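PDB 1UWW: endoglucanase from Bacillus akibai, which hydrolyses internal beta-1,4-glucosidic linkages of cellulose and is represented here by its family 28 carbohydrate-binding module, which is specific for non-crystalline cellulose. Local coordinates for residues S20-E23 with R27-W30; F57-V62 with W68-R73; N150-D153 with Q158-T161. All coordinates share one frame; numbering follows the deposited sequence.

Contact 1 (S20-E23 with R27-W30). With CA (calcium ion), chain C.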
ATOM      1  N   SER A  20       7.163  20.366   9.900  1.00 18.71           N
ATOM      2  CA  SER A  20       6.692  21.368   8.951  1.00 18.07           C
ATOM      3  C   SER A  20       5.290  21.837   9.366  1.00 18.08           C
ATOM      4  O   SER A  20       4.336  21.068   9.350  1.00 18.14           O
ATOM      5  CB  SER A  20       6.673  20.798   7.518  1.00 18.34           C
ATOM      6  OG  SER A  20       7.887  20.138   7.168  1.00 18.35           O
ATOM      7  N   VAL A  21       5.197  23.096   9.796  1.00 18.19           N
ATOM      8  CA  VAL A  21       3.969  23.694  10.293  1.00 17.91           C
ATOM      9  C   VAL A  21       3.386  24.798   9.382  1.00 18.15           C
ATOM     10  O   VAL A  21       2.258  25.211   9.573  1.00 17.85           O
ATOM     11  CB  VAL A  21       4.137  24.197  11.747  1.00 18.76           C
ATOM     12  CG1 VAL A  21       4.498  23.029  12.657  1.00 19.15           C
ATOM     13  CG2 VAL A  21       5.190  25.301  11.843  1.00 19.63           C
ATOM     14  N   PHE A  22       4.149  25.295   8.436  1.00 17.80           N
ATOM     15  CA  PHE A  22       3.645  26.216   7.395  1.00 18.30           C
ATOM     16  C   PHE A  22       3.096  27.509   7.959  1.00 19.70           C
ATOM     17  O   PHE A  22       2.139  28.046   7.437  1.00 20.30           O
ATOM     18  CB  PHE A  22       2.625  25.516   6.473  1.00 18.26           C
ATOM     19  CG  PHE A  22       3.134  24.182   5.950  1.00 17.70           C
ATOM     20  CD1 PHE A  22       4.123  24.142   4.966  1.00 17.19           C
ATOM     21  CD2 PHE A  22       2.659  22.980   6.480  1.00 17.24           C
ATOM     22  CE1 PHE A  22       4.603  22.929   4.521  1.00 16.87           C
ATOM     23  CE2 PHE A  22       3.159  21.777   6.038  1.00 17.90           C
ATOM     24  CZ  PHE A  22       4.134  21.752   5.045  1.00 16.29           C
ATOM     25  N   GLU A  23       3.750  28.035   9.002  1.00 20.44           N
ATOM     26  CA  GLU A  23       3.297  29.259   9.655  1.00 22.57           C
ATOM     27  C   GLU A  23       4.126  30.501   9.319  1.00 23.87           C
ATOM     28  O   GLU A  23       3.858  31.571   9.885  1.00 25.55           O
ATOM     29  CB  GLU A  23       3.232  29.062  11.161  1.00 21.81           C
ATOM     30  CG  GLU A  23       2.257  27.972  11.612  1.00 21.95           C
ATOM     31  CD  GLU A  23       0.833  28.162  11.083  1.00 23.28           C
ATOM     32  OE1 GLU A  23       0.340  29.319  10.919  1.00 24.25           O
ATOM     33  OE2 GLU A  23       0.163  27.127  10.861  1.00 21.07           O
ATOM     34  N   ARG A  27       6.445  27.232   2.006  1.00 19.77           N
ATOM     35  CA  ARG A  27       6.278  25.784   1.892  1.00 19.07           C
ATOM     36  C   ARG A  27       7.298  25.003   2.716  1.00 18.91           C
ATOM     37  O   ARG A  27       7.297  23.782   2.671  1.00 18.96           O
ATOM     38  CB  ARG A  27       6.352  25.362   0.436  1.00 19.05           C
ATOM     39  CG  ARG A  27       5.282  25.969  -0.436  1.00 19.11           C
ATOM     40  CD  ARG A  27       5.378  25.501  -1.867  1.00 21.02           C
ATOM     41  NE  ARG A  27       6.332  26.269  -2.666  1.00 21.79           N
ATOM     42  CZ  ARG A  27       7.170  25.790  -3.551  1.00 23.10           C
ATOM     43  NH1 ARG A  27       7.355  24.493  -3.723  1.00 24.14           N
ATOM     44  NH2 ARG A  27       7.903  26.650  -4.256  1.00 25.86           N
ATOM     45  N   GLN A  28       8.159  25.687   3.459  1.00 18.74           N
ATOM     46  CA  GLN A  28       9.156  25.042   4.316  1.00 19.31           C
ATOM     47  C   GLN A  28       9.900  23.886   3.625  1.00 19.21           C
ATOM     48  O   GLN A  28      10.141  22.827   4.202  1.00 18.84           O
ATOM     49  CB  GLN A  28       8.573  24.632   5.662  1.00 19.76           C
ATOM     50  CG  GLN A  28       8.044  25.842   6.450  1.00 21.26           C
ATOM     51  CD  GLN A  28       7.827  25.553   7.906  1.00 20.87           C
ATOM     52  OE1 GLN A  28       7.000  24.723   8.273  1.00 21.42           O
ATOM     53  NE2 GLN A  28       8.590  26.229   8.765  1.00 27.18           N
ATOM     54  N   GLY A  29      10.286  24.113   2.381  1.00 19.46           N
ATOM     55  CA  GLY A  29      11.090  23.172   1.624  1.00 19.46           C
ATOM     56  C   GLY A  29      10.346  22.114   0.831  1.00 19.60           C
ATOM     57  O   GLY A  29      10.988  21.309   0.149  1.00 20.96           O
ATOM     58  N   TRP A  30       9.023  22.074   0.941  1.00 18.75           N
ATOM     59  CA  TRP A  30       8.197  21.099   0.209  1.00 18.66           C
ATOM     60  C   TRP A  30       7.961  21.542  -1.226  1.00 19.50           C
ATOM     61  O   TRP A  30       7.685  22.718  -1.489  1.00 20.97           O
ATOM     62  CB  TRP A  30       6.864  20.902   0.937  1.00 17.78           C
ATOM     63  CG  TRP A  30       7.024  20.148   2.211  1.00 17.37           C
ATOM     64  CD1 TRP A  30       7.325  20.641   3.449  1.00 17.99           C
ATOM     65  CD2 TRP A  30       6.940  18.731   2.354  1.00 16.72           C
ATOM     66  NE1 TRP A  30       7.413  19.612   4.349  1.00 18.23           N
ATOM     67  CE2 TRP A  30       7.210  18.426   3.699  1.00 17.94           C
ATOM     68  CE3 TRP A  30       6.711  17.677   1.462  1.00 18.78           C
ATOM     69  CZ2 TRP A  30       7.220  17.117   4.182  1.00 18.55           C
ATOM     70  CZ3 TRP A  30       6.719  16.384   1.934  1.00 19.20           C
ATOM     71  CH2 TRP A  30       6.970  16.111   3.293  1.00 20.42           C
TER
HETATM   72 CA    CA C1192       0.058  24.814  10.376  1.00 17.48          CA
HETATM   73  O   HOH W   1       0.810  24.009  12.453  1.00 19.16           O

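Contact 2 (F57-V62 with W68-R73). With CA (calcium ion), chain F.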
ATOM      1  N   PHE A  57      -6.905  19.533  -7.293  1.00 19.14           N
ATOM      2  CA  PHE A  57      -6.779  18.667  -8.458  1.00 18.93           C
ATOM      3  C   PHE A  57      -7.958  17.716  -8.481  1.00 19.52           C
ATOM      4  O   PHE A  57      -8.704  17.604  -7.532  1.00 17.96           O
ATOM      5  CB  PHE A  57      -5.466  17.857  -8.418  1.00 19.65           C
ATOM      6  CG  PHE A  57      -5.504  16.700  -7.446  1.00 19.93           C
ATOM      7  CD1 PHE A  57      -5.454  16.903  -6.062  1.00 20.94           C
ATOM      8  CD2 PHE A  57      -5.686  15.399  -7.900  1.00 21.33           C
ATOM      9  CE1 PHE A  57      -5.534  15.828  -5.198  1.00 22.16           C
ATOM     10  CE2 PHE A  57      -5.798  14.366  -7.012  1.00 22.21           C
ATOM     11  CZ  PHE A  57      -5.716  14.589  -5.682  1.00 20.63           C
ATOM     12  N   GLY A  58      -8.115  17.015  -9.601  1.00 19.51           N
ATOM     13  CA  GLY A  58      -8.979  15.860  -9.657  1.00 19.80           C
ATOM     14  C   GLY A  58      -8.340  14.769 -10.469  1.00 18.75           C
ATOM     15  O   GLY A  58      -7.708  15.063 -11.473  1.00 20.46           O
ATOM     16  N   TYR A  59      -8.558  13.528 -10.075  1.00 18.98           N
ATOM     17  CA  TYR A  59      -8.099  12.402 -10.869  1.00 19.37           C
ATOM     18  C   TYR A  59      -8.896  12.257 -12.170  1.00 20.92           C
ATOM     19  O   TYR A  59     -10.080  12.577 -12.205  1.00 20.75           O
ATOM     20  CB  TYR A  59      -8.215  11.105 -10.075  1.00 19.48           C
ATOM     21  CG  TYR A  59      -7.333  11.001  -8.823  1.00 18.74           C
ATOM     22  CD1 TYR A  59      -5.942  10.983  -8.910  1.00 18.71           C
ATOM     23  CD2 TYR A  59      -7.888  10.896  -7.576  1.00 19.78           C
ATOM     24  CE1 TYR A  59      -5.153  10.848  -7.752  1.00 18.58           C
ATOM     25  CE2 TYR A  59      -7.106  10.756  -6.439  1.00 18.77           C
ATOM     26  CZ  TYR A  59      -5.756  10.729  -6.540  1.00 18.74           C
ATOM     27  OH  TYR A  59      -4.998  10.608  -5.389  1.00 19.36           O
ATOM     28  N   PRO A  60      -8.260  11.720 -13.212  1.00 21.14           N
ATOM     29  CA  PRO A  60      -8.959  11.481 -14.482  1.00 21.80           C
ATOM     30  C   PRO A  60      -9.873  10.287 -14.378  1.00 22.93           C
ATOM     31  O   PRO A  60      -9.673   9.404 -13.543  1.00 22.29           O
ATOM     32  CB  PRO A  60      -7.805  11.226 -15.455  1.00 22.17           C
ATOM     33  CG  PRO A  60      -6.784  10.576 -14.604  1.00 22.13           C
ATOM     34  CD  PRO A  60      -6.826  11.366 -13.316  1.00 22.18           C
ATOM     35  N   GLU A  61     -10.912  10.256 -15.218  1.00 24.56           N
ATOM     36  CA  GLU A  61     -11.794   9.098 -15.300  1.00 26.22           C
ATOM     37  C   GLU A  61     -11.126   7.915 -15.980  1.00 26.87           C
ATOM     38  O   GLU A  61     -11.329   6.767 -15.572  1.00 27.72           O
ATOM     39  CB  GLU A  61     -13.072   9.469 -16.043  1.00 27.36           C
ATOM     40  CG  GLU A  61     -13.923  10.383 -15.194  1.00 29.53           C
ATOM     41  CD  GLU A  61     -15.316  10.588 -15.729  1.00 32.83           C
ATOM     42  OE1 GLU A  61     -15.855   9.686 -16.415  1.00 35.25           O
ATOM     43  OE2 GLU A  61     -15.869  11.671 -15.449  1.00 31.52           O
ATOM     44  N   VAL A  62     -10.317   8.193 -16.989  1.00 27.27           N
ATOM     45  CA  VAL A  62      -9.520   7.142 -17.630  1.00 27.93           C
ATOM     46  C   VAL A  62      -8.292   6.889 -16.753  1.00 26.97           C
ATOM     47  O   VAL A  62      -7.482   7.777 -16.554  1.00 26.44           O
ATOM     48  CB  VAL A  62      -9.122   7.515 -19.070  1.00 28.72           C
ATOM     49  CG1 VAL A  62      -8.171   6.471 -19.656  1.00 29.86           C
ATOM     50  CG2 VAL A  62     -10.375   7.651 -19.961  1.00 30.41           C
ATOM     51  N   TRP A  68       0.440   4.904 -10.203  1.00 23.58           N
ATOM     52  CA  TRP A  68       1.043   6.123  -9.669  1.00 22.52           C
ATOM     53  C   TRP A  68       1.229   7.233 -10.707  1.00 22.29           C
ATOM     54  O   TRP A  68       1.624   8.340 -10.368  1.00 22.80           O
ATOM     55  CB  TRP A  68       2.393   5.819  -9.010  1.00 21.63           C
ATOM     56  CG  TRP A  68       2.318   5.178  -7.654  1.00 20.16           C
ATOM     57  CD1 TRP A  68       1.203   4.785  -6.960  1.00 22.32           C
ATOM     58  CD2 TRP A  68       3.421   4.875  -6.823  1.00 19.36           C
ATOM     59  NE1 TRP A  68       1.568   4.247  -5.748  1.00 22.25           N
ATOM     60  CE2 TRP A  68       2.925   4.288  -5.645  1.00 21.77           C
ATOM     61  CE3 TRP A  68       4.794   5.025  -6.964  1.00 23.74           C
ATOM     62  CZ2 TRP A  68       3.751   3.872  -4.609  1.00 22.63           C
ATOM     63  CZ3 TRP A  68       5.625   4.593  -5.928  1.00 24.65           C
ATOM     64  CH2 TRP A  68       5.089   4.047  -4.763  1.00 23.06           C
ATOM     65  N   ALA A  69       0.891   6.988 -11.973  1.00 21.89           N
ATOM     66  CA  ALA A  69       1.050   8.045 -12.974  1.00 21.68           C
ATOM     67  C   ALA A  69       0.281   9.340 -12.666  1.00 21.38           C
ATOM     68  O   ALA A  69       0.800  10.400 -12.948  1.00 23.49           O
ATOM     69  CB  ALA A  69       0.684   7.541 -14.349  1.00 22.43           C
ATOM     70  N   THR A  70      -0.937   9.236 -12.141  1.00 20.27           N
ATOM     71  CA  THR A  70      -1.774  10.404 -11.867  1.00 20.74           C
ATOM     72  C   THR A  70      -1.642  10.940 -10.436  1.00 20.04           C
ATOM     73  O   THR A  70      -2.349  11.877 -10.070  1.00 20.42           O
ATOM     74  CB  THR A  70      -3.242  10.065 -12.077  1.00 20.05           C
ATOM     75  OG1 THR A  70      -3.630   9.052 -11.161  1.00 21.45           O
ATOM     76  CG2 THR A  70      -3.507   9.480 -13.481  1.00 22.31           C
ATOM     77  N   ALA A  71      -0.760  10.339  -9.632  1.00 19.11           N
ATOM     78  CA  ALA A  71      -0.683  10.659  -8.202  1.00 19.63           C
ATOM     79  C   ALA A  71       0.085  11.923  -7.957  1.00 18.34           C
ATOM     80  O   ALA A  71       1.239  12.017  -8.387  1.00 18.83           O
ATOM     81  CB  ALA A  71      -0.002   9.540  -7.472  1.00 18.77           C
ATOM     82  N   PRO A  72      -0.477  12.871  -7.200  1.00 17.60           N
ATOM     83  CA  PRO A  72       0.378  13.899  -6.596  1.00 18.04           C
ATOM     84  C   PRO A  72       1.526  13.254  -5.810  1.00 18.15           C
ATOM     85  O   PRO A  72       1.293  12.291  -5.061  1.00 16.86           O
ATOM     86  CB  PRO A  72      -0.561  14.642  -5.645  1.00 18.55           C
ATOM     87  CG  PRO A  72      -1.958  14.431  -6.225  1.00 19.03           C
ATOM     88  CD  PRO A  72      -1.891  13.040  -6.849  1.00 18.34           C
ATOM     89  N   ARG A  73       2.715  13.803  -5.932  1.00 17.42           N
ATOM     90  CA  ARG A  73       3.897  13.305  -5.257  1.00 18.31           C
ATOM     91  C   ARG A  73       4.639  14.496  -4.697  1.00 17.61           C
ATOM     92  O   ARG A  73       5.309  15.226  -5.405  1.00 18.58           O
ATOM     93  CB  ARG A  73       4.798  12.545  -6.213  1.00 19.42           C
ATOM     94  CG  ARG A  73       4.336  11.250  -6.772  1.00 25.23           C
ATOM     95  CD  ARG A  73       5.515  10.413  -7.248  1.00 26.49           C
ATOM     96  NE  ARG A  73       5.210   9.441  -8.280  1.00 33.37           N
ATOM     97  CZ  ARG A  73       6.029   8.425  -8.575  1.00 32.57           C
ATOM     98  NH1 ARG A  73       7.187   8.292  -7.929  1.00 34.98           N
ATOM     99  NH2 ARG A  73       5.696   7.556  -9.513  1.00 37.30           N
TER
HETATM  100 CA    CA F1195     -18.017  11.437 -16.319  1.00 25.73          CA
HETATM  101  O   HOH W   2     -17.559  12.337 -13.913  1.00 38.76           O

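Contact 3 (N150-D153 with Q158-T161)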
ATOM      1  N   ASN A 150       4.056   3.993   9.846  1.00 18.57           N
ATOM      2  CA  ASN A 150       5.103   3.367  10.627  1.00 18.96           C
ATOM      3  C   ASN A 150       6.388   3.267   9.811  1.00 17.67           C
ATOM      4  O   ASN A 150       6.426   2.655   8.747  1.00 19.82           O
ATOM      5  CB  ASN A 150       4.644   1.986  11.084  1.00 19.74           C
ATOM      6  CG  ASN A 150       5.591   1.343  12.084  1.00 21.43           C
ATOM      7  OD1 ASN A 150       6.801   1.313  11.884  1.00 22.71           O
ATOM      8  ND2 ASN A 150       5.030   0.839  13.189  1.00 25.94           N
ATOM      9  N   VAL A 151       7.433   3.895  10.325  1.00 18.10           N
ATOM     10  CA  VAL A 151       8.775   3.799   9.747  1.00 18.26           C
ATOM     11  C   VAL A 151       9.755   2.943  10.567  1.00 18.84           C
ATOM     12  O   VAL A 151      10.836   2.619  10.085  1.00 18.96           O
ATOM     13  CB  VAL A 151       9.392   5.193   9.496  1.00 18.20           C
ATOM     14  CG1 VAL A 151       8.586   5.953   8.430  1.00 17.89           C
ATOM     15  CG2 VAL A 151       9.474   6.022  10.777  1.00 18.85           C
ATOM     16  N   ARG A 152       9.377   2.612  11.791  1.00 19.20           N
ATOM     17  CA  ARG A 152      10.113   1.645  12.608  1.00 19.81           C
ATOM     18  C   ARG A 152      10.217   0.317  11.867  1.00 21.15           C
ATOM     19  O   ARG A 152      11.243  -0.372  11.954  1.00 22.00           O
ATOM     20  CB  ARG A 152       9.416   1.497  13.955  1.00 20.18           C
ATOM     21  CG  ARG A 152      10.101   0.545  14.937  1.00 20.63           C
ATOM     22  CD  ARG A 152      11.565   0.801  15.130  1.00 21.64           C
ATOM     23  NE  ARG A 152      11.888   2.203  15.353  1.00 20.18           N
ATOM     24  CZ  ARG A 152      13.117   2.696  15.265  1.00 21.53           C
ATOM     25  NH1 ARG A 152      14.133   1.888  14.992  1.00 21.33           N
ATOM     26  NH2 ARG A 152      13.375   3.984  15.424  1.00 19.62           N
ATOM     27  N   ASP A 153       9.201   0.005  11.075  1.00 21.92           N
ATOM     28  CA  ASP A 153       9.125  -1.256  10.336  1.00 23.44           C
ATOM     29  C   ASP A 153       9.938  -1.291   9.052  1.00 23.73           C
ATOM     30  O   ASP A 153       9.954  -2.330   8.367  1.00 26.40           O
ATOM     31  CB  ASP A 153       7.657  -1.621  10.101  1.00 25.33           C
ATOM     32  CG  ASP A 153       6.957  -2.052  11.399  1.00 28.38           C
ATOM     33  OD1 ASP A 153       7.672  -2.301  12.403  1.00 36.86           O
ATOM     34  OD2 ASP A 153       5.724  -2.144  11.532  1.00 33.21           O
ATOM     35  N   GLN A 158      18.674   2.168   9.117  1.00 20.26           N
ATOM     36  CA  GLN A 158      19.008   2.206  10.532  1.00 19.72           C
ATOM     37  C   GLN A 158      18.649   3.571  11.077  1.00 19.69           C
ATOM     38  O   GLN A 158      18.272   4.476  10.329  1.00 19.12           O
ATOM     39  CB  GLN A 158      20.492   1.964  10.667  1.00 19.53           C
ATOM     40  CG  GLN A 158      20.856   0.579  10.178  1.00 21.38           C
ATOM     41  CD  GLN A 158      22.310   0.348  10.073  1.00 23.32           C
ATOM     42  OE1 GLN A 158      23.081   1.242   9.687  1.00 25.96           O
ATOM     43  NE2 GLN A 158      22.704  -0.875  10.377  1.00 23.93           N
ATOM     44  N   ASP A 159      18.752   3.745  12.385  1.00 18.61           N
ATOM     45  CA  ASP A 159      18.316   4.992  12.992  1.00 18.85           C
ATOM     46  C   ASP A 159      19.146   6.189  12.571  1.00 19.37           C
ATOM     47  O   ASP A 159      18.657   7.319  12.597  1.00 21.11           O
ATOM     48  CB  ASP A 159      18.311   4.864  14.517  1.00 17.86           C
ATOM     49  CG  ASP A 159      17.198   3.965  15.035  1.00 20.65           C
ATOM     50  OD1 ASP A 159      16.361   3.476  14.225  1.00 20.03           O
ATOM     51  OD2 ASP A 159      17.051   3.713  16.260  1.00 21.52           O
ATOM     52  N   ASP A 160      20.382   5.970  12.152  1.00 19.06           N
ATOM     53  CA  ASP A 160      21.263   7.039  11.688  1.00 19.33           C
ATOM     54  C   ASP A 160      21.443   7.109  10.158  1.00 19.31           C
ATOM     55  O   ASP A 160      22.222   7.904   9.655  1.00 20.98           O
ATOM     56  CB  ASP A 160      22.637   6.971  12.385  1.00 19.20           C
ATOM     57  CG  ASP A 160      23.496   5.805  11.928  1.00 22.66           C
ATOM     58  OD1 ASP A 160      23.059   4.909  11.172  1.00 20.64           O
ATOM     59  OD2 ASP A 160      24.683   5.722  12.332  1.00 23.97           O
ATOM     60  N   THR A 161      20.718   6.289   9.413  1.00 20.04           N
ATOM     61  CA  THR A 161      20.825   6.319   7.946  1.00 20.28           C
ATOM     62  C   THR A 161      20.353   7.658   7.370  1.00 19.77           C
ATOM     63  O   THR A 161      19.232   8.096   7.664  1.00 19.95           O
ATOM     64  CB  THR A 161      19.965   5.230   7.342  1.00 20.10           C
ATOM     65  OG1 THR A 161      20.411   3.955   7.809  1.00 22.06           O
ATOM     66  CG2 THR A 161      20.087   5.198   5.807  1.00 21.37           C
TER

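Contact 1 (S20-E23 with R27-W30)
Q28 grips two successive backbone amides, those of V21 and F22, with one oxygen. Both nitrogens lie 2.9 Å from Q28 OE1, yet they arrive differently: V21 N comes almost end-on to the carbonyl, but its hydrogen points off the line (133° at the hydrogen), whereas F22 N donates almost straight (174°) from well above the carbonyl plane. With the Q28 chain extended beyond CG (chi2 -164°), the amide reaches back to 20-23 within the same loop. The third hydrogen bond joins side chains. W30 NE1 points at S20 OG, 2.9 Å away and practically in the indole plane; S20 OG, itself hydrogen-bonded to V17 O, holds the indole N-H.

Apolar contact accompanies these links. F22 CE1 and CZ sit beside W30 CD1, each at 3.7 Å, in an oblique aromatic pair with planes at 57°. The edge of the F22 ring also meets the carbonyl O of R27. L53 lies against both rings, while M166 and I168 extend the packing around W30.

Calcium is bound by V21 O and E23 OE2, each at 2.4 Å, with a water and S50, N51 and D184 as further ligands. A type I' turn, R27 to W30, is thus tied to a calcium-binding loop of the beta-sandwich module.

Contact 2 (F57-V62 with W68-R73)
F57, at the end of strand 50-58, receives P72 squarely on one face of its ring. P72 CG stands 3.9 Å from the centroid of the F57 ring and only 13° off its normal, a well-formed CH-pi contact. The first torsion of F57 (chi1 76°) places CG between the backbone N and the carbonyl carbon, which turns the ring toward the proline. W55 and F177 meet the same phenylalanine, so the proline joins an aromatic cluster.

Two residues on, Y59 presents one side of its ring to the turn. Its CE1 is 4.0 Å from P72 CD and 3.8 Å from T70 O, while CD1 is 3.8 Å from T70 OG1. P72 CD and T70 OG1 both approach the ring obliquely, and the tyrosine and threonine side chains cross at about a right angle. Within the same segment, F57 CE2 stands over one face of the Y59 ring; P72 touches both rings. The phenol OH is hydrogen-bonded to F170 O on strand 165-173, linking the segment to the other sheet.

P60 continues the line, its CG meeting the T70 methyl, CG2, at 3.6 Å. The methyl can face the proline because T70 OG1 takes the place between backbone N and carbonyl carbon (chi1 62°), leaving CG2 beside the nitrogen.

Farther along, E61 points elsewhere and binds calcium with both carboxylate oxygens, OE2 at 2.3 Å being the shorter bond. Through CH-pi and apolar packing, T70 of the type I turn from W68 to A71 and P72 just after it are thus set against the end of strand 50-58 and the residues that follow, in a beta-sandwich module.

Contact 3 (N150-D153 with Q158-T161)
R152 meets D159 through one tight ionic link, in which D159 OD1 takes both terminal nitrogens of the guanidinium. R152 NH1 is the main donor, 2.8 Å from D159 OD1 with an N-H...O angle of 153°; D159 OD1 accepts with its syn lone pair and lies close to the guanidinium plane. R152 NH2 reaches the same D159 OD1 at 3.3 Å in a weak bond and also hydrogen-bonds N86 O and G84 O. The two flat groups stand almost perpendicular, 84° apart. The arginine chain bends at chi2 and chi3, which brings its end to D159 although its CB points away.

D87 binds R152 NE, and R83 forms a second salt bridge to D159 OD1. The company of both arginines probably favours the charged carboxylate.

Beyond this polar link the contact is loose, burying just 78 Å² at the surface, with the nearest CA atoms, those of R152 and D159, 8.9 Å apart. Each segment instead braces itself: N150 OD1 accepts from D153 N in an Asx motif, and Q158 N donates to T161 OG1 across a type I turn. The result is a surface salt bridge within the loop between strands 142-150 and 165-173.

How the contacts relate
Contacts 1, 2 and 3 come in sequence order along the chain. Their centres are widely spread: about 24 Å from contact 1 to contact 2, 23 Å from contact 1 to contact 3 and 29 Å from contact 2 to contact 3; contacts 2 and 3 lie on opposite sides of the chain's centre. All belong to one two-sheet antiparallel module. Contact 1 leads into edge strand 30-32, contact 2 connects strand 50-58 of the six-stranded sheet with strand 73-77 of the five-stranded one, and contact 3 likewise sits between strands of different sheets, 142-150 and 165-173. Buried, partly buried and surface contacts thus lie in three separate loops of the same sandwich.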